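Long-range contact in glycoside hydrolase family 15, cellulose signaling associated protein envoy (Hypocrea jecorina, PDB 4WUJ), which is a blue-light photoreceptor of the fungal LOV type that binds flavin mononucleotide and links the response to light with that to oxidative stress: residues C[50-55]-C[73-78]. Sequence-based numbering, arbitrary orientation.
Sequences APIVYA and RNCRFL. With FMN (flavin mononucleotide), chain I.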
loop_
_atom_site.group_PDB
_atom_site.type_symbol
_atom_site.label_atom_id
_atom_site.label_comp_id
_atom_site.label_asym_id
_atom_site.label_seq_id
_atom_site.Cartn_x
_atom_site.Cartn_y
_atom_site.Cartn_z
ATOM N N ALA C 50 10.929 11.201 16.751
ATOM C CA ALA C 50 10.378 10.761 15.470
ATOM C C ALA C 50 9.641 9.425 15.522
ATOM O O ALA C 50 9.996 8.501 14.784
ATOM C CB ALA C 50 11.542 10.675 14.411
ATOM N N PRO C 51 8.610 9.325 16.361
ATOM C CA PRO C 51 7.964 8.014 16.513
ATOM C C PRO C 51 7.215 7.526 15.266
ATOM O O PRO C 51 6.642 8.286 14.467
ATOM C CB PRO C 51 6.981 8.243 17.680
ATOM C CG PRO C 51 6.589 9.687 17.532
ATOM C CD PRO C 51 7.840 10.399 17.025
ATOM N N ILE C 52 7.248 6.231 15.088
ATOM C CA ILE C 52 6.366 5.586 14.103
ATOM C C ILE C 52 4.892 5.776 14.507
ATOM O O ILE C 52 4.510 5.459 15.640
ATOM C CB ILE C 52 6.652 4.094 13.988
ATOM C CG1 ILE C 52 8.036 3.855 13.426
ATOM C CG2 ILE C 52 5.618 3.392 13.065
ATOM C CD1 ILE C 52 8.529 2.459 13.753
ATOM N N VAL C 53 4.092 6.324 13.590
ATOM C CA VAL C 53 2.658 6.451 13.816
ATOM C C VAL C 53 1.861 5.509 12.915
ATOM O O VAL C 53 0.659 5.333 13.108
ATOM C CB VAL C 53 2.164 7.900 13.653
ATOM C CG1 VAL C 53 2.832 8.785 14.681
ATOM C CG2 VAL C 53 2.429 8.432 12.294
ATOM N N TYR C 54 2.548 4.909 11.938
ATOM C CA TYR C 54 1.967 3.916 11.047
ATOM C C TYR C 54 3.058 3.084 10.391
ATOM O O TYR C 54 4.033 3.653 9.853
ATOM C CB TYR C 54 1.154 4.616 9.937
ATOM C CG TYR C 54 0.598 3.666 8.913
ATOM C CD1 TYR C 54 1.335 3.294 7.777
ATOM C CD2 TYR C 54 -0.677 3.103 9.083
ATOM C CE1 TYR C 54 0.800 2.398 6.831
ATOM C CE2 TYR C 54 -1.207 2.229 8.151
ATOM C CZ TYR C 54 -0.467 1.862 7.040
ATOM O OH TYR C 54 -1.045 0.969 6.169
ATOM N N ALA C 55 2.877 1.760 10.396
ATOM C CA ALA C 55 3.681 0.859 9.575
ATOM C C ALA C 55 2.751 -0.056 8.746
ATOM O O ALA C 55 1.700 -0.536 9.244
ATOM C CB ALA C 55 4.580 0.039 10.439
ATOM N N ARG C 73 7.761 4.046 18.435
ATOM C CA ARG C 73 9.207 3.920 18.556
ATOM C C ARG C 73 9.912 4.583 17.377
ATOM O O ARG C 73 9.350 4.753 16.285
ATOM C CB ARG C 73 9.618 2.440 18.690
ATOM C CG ARG C 73 8.905 1.751 19.855
ATOM C CD ARG C 73 9.768 0.765 20.632
ATOM N NE ARG C 73 10.531 -0.146 19.790
ATOM C CZ ARG C 73 11.148 -1.242 20.241
ATOM N NH1 ARG C 73 11.076 -1.565 21.530
ATOM N NH2 ARG C 73 11.831 -2.033 19.409
ATOM N N ASN C 74 11.144 4.984 17.622
ATOM C CA ASN C 74 12.027 5.448 16.548
ATOM C C ASN C 74 12.464 4.248 15.751
ATOM O O ASN C 74 12.628 3.156 16.303
ATOM C CB ASN C 74 13.262 6.157 17.095
ATOM C CG ASN C 74 14.105 6.784 16.014
ATOM O OD1 ASN C 74 14.845 6.102 15.338
ATOM N ND2 ASN C 74 13.998 8.102 15.851
ATOM N N CYS C 75 12.638 4.463 14.454
ATOM C CA CYS C 75 13.018 3.400 13.516
ATOM C C CYS C 75 14.412 2.781 13.714
ATOM O O CYS C 75 14.731 1.739 13.089
ATOM C CB CYS C 75 12.919 3.945 12.116
ATOM S SG CYS C 75 11.197 3.998 11.512
ATOM N N ARG C 76 15.246 3.390 14.567
ATOM C CA ARG C 76 16.651 2.947 14.654
ATOM C C ARG C 76 16.751 1.552 15.312
ATOM O O ARG C 76 17.774 0.888 15.204
ATOM C CB ARG C 76 17.540 3.966 15.423
ATOM C CG ARG C 76 17.210 3.950 16.912
ATOM C CD ARG C 76 18.158 4.837 17.758
ATOM N NE ARG C 76 18.052 6.229 17.341
ATOM C CZ ARG C 76 17.177 7.091 17.833
ATOM N NH1 ARG C 76 16.288 6.702 18.732
ATOM N NH2 ARG C 76 17.166 8.328 17.382
ATOM N N PHE C 77 15.706 1.104 16.000
ATOM C CA PHE C 77 15.779 -0.213 16.594
ATOM C C PHE C 77 16.074 -1.266 15.519
ATOM O O PHE C 77 16.513 -2.357 15.840
ATOM C CB PHE C 77 14.499 -0.554 17.366
ATOM C CG PHE C 77 13.286 -0.719 16.488
ATOM C CD1 PHE C 77 13.096 -1.886 15.754
ATOM C CD2 PHE C 77 12.340 0.281 16.405
ATOM C CE1 PHE C 77 11.996 -2.043 14.959
ATOM C CE2 PHE C 77 11.220 0.130 15.602
ATOM C CZ PHE C 77 11.049 -1.036 14.879
ATOM N N LEU C 78 15.879 -0.918 14.246
ATOM C CA LEU C 78 16.118 -1.841 13.145
ATOM C C LEU C 78 17.601 -2.063 12.908
ATOM O O LEU C 78 18.018 -3.012 12.237
ATOM C CB LEU C 78 15.467 -1.308 11.863
ATOM C CG LEU C 78 13.927 -1.323 11.792
ATOM C CD1 LEU C 78 13.476 -0.572 10.562
ATOM C CD2 LEU C 78 13.422 -2.745 11.758
HETATM N N1 FMN I . 16.788 3.371 9.892
HETATM C C2 FMN I . 17.054 2.061 9.553
HETATM O O2 FMN I . 18.111 1.534 9.891
HETATM N N3 FMN I . 16.112 1.322 8.840
HETATM C C4 FMN I . 14.919 1.873 8.444
HETATM O O4 FMN I . 14.112 1.178 7.832
HETATM C C4A FMN I . 14.636 3.205 8.781
HETATM N N5 FMN I . 13.430 3.787 8.414
HETATM C C5A FMN I . 13.170 5.090 8.733
HETATM C C6 FMN I . 11.965 5.633 8.329
HETATM C C7 FMN I . 11.647 6.940 8.657
HETATM C C7M FMN I . 10.334 7.485 8.186
HETATM C C8 FMN I . 12.568 7.717 9.396
HETATM C C8M FMN I . 12.232 9.143 9.755
HETATM C C9 FMN I . 13.795 7.161 9.784
HETATM C C9A FMN I . 14.102 5.845 9.459
HETATM N N10 FMN I . 15.312 5.257 9.845
HETATM C C10 FMN I . 15.577 3.944 9.507
HETATM C "C1'" FMN I . 16.417 5.990 10.576
HETATM C "C2'" FMN I . 16.347 6.114 12.080
HETATM O "O2'" FMN I . 14.995 6.182 12.470
HETATM C "C3'" FMN I . 17.197 7.347 12.503
HETATM O "O3'" FMN I . 16.733 8.526 11.854
HETATM C "C4'" FMN I . 18.688 7.131 12.150
HETATM O "O4'" FMN I . 19.175 6.061 12.931
HETATM C "C5'" FMN I . 19.553 8.392 12.327
HETATM O "O5'" FMN I . 19.320 8.972 13.598
HETATM P P FMN I . 20.153 8.514 14.878
HETATM O O1P FMN I . 19.539 9.271 16.045
HETATM O O2P FMN I . 20.103 7.057 15.189
HETATM O O3P FMN I . 21.579 8.916 14.699
HETATM O O HOH W 1 11.885 7.257 13.097
#
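Ile52 and Arg73 carry the main bond of this contact, which joins the edge strand of a LOV (PAS-fold) sheet to the flavin-binding loop after helix 67-70. Ile52 N donates to Arg73 O over 2.8 Å; the N-H...O angle of 165° makes the bond nearly straight, although the donor stands 35° out of the carbonyl plane. The same oxygen takes a CA-H contact from Pro51 CA at 3.6 Å. Ile52 loses the most surface here: with CG1 anti to its carbonyl carbon (chi1 -66°), that branch lies against the loop, CG1 being 3.7 Å from Cys75 SG, while CD1 meets the Phe77 ring at its edge. Arg73 NH2 comes down on one face of the Phe77 ring near its rim, 3.5 Å above it, the guanidinium meeting the ring by its edge. Cys75 SG touches the flavin as well, 3.6 Å from FMN C5A. In LOV domains blue light bonds such a cysteine sulfur to flavin C4A, a role consistent with Cys75; here SG and FMN C4A are 4.5 Å apart, unbonded as in the dark state.

Asn74 binds the ribityl O2' of FMN. Its OD1 accepts from the Arg76 backbone N-H, in the carbonyl plane on a lone pair, which defines an Asx turn, and from the FMN O2' hydroxyl, while ND2 reaches Asp49 O and packs on Ala50 CB. Replacing Asn74 by alanine removes the amide, which would probably leave FMN O2' and the Arg76 N-H without their shared acceptor and Asp49 O without the ND2 donor. Arg76 grips the phosphate through NE and NH2 and salt-bridges Asp49 through NH1. A water bridges strand, loop and ligand, donating to Ala50 O at 2.8 Å, accepting from Cys75 N at 3.2 Å and donating weakly to FMN O2'.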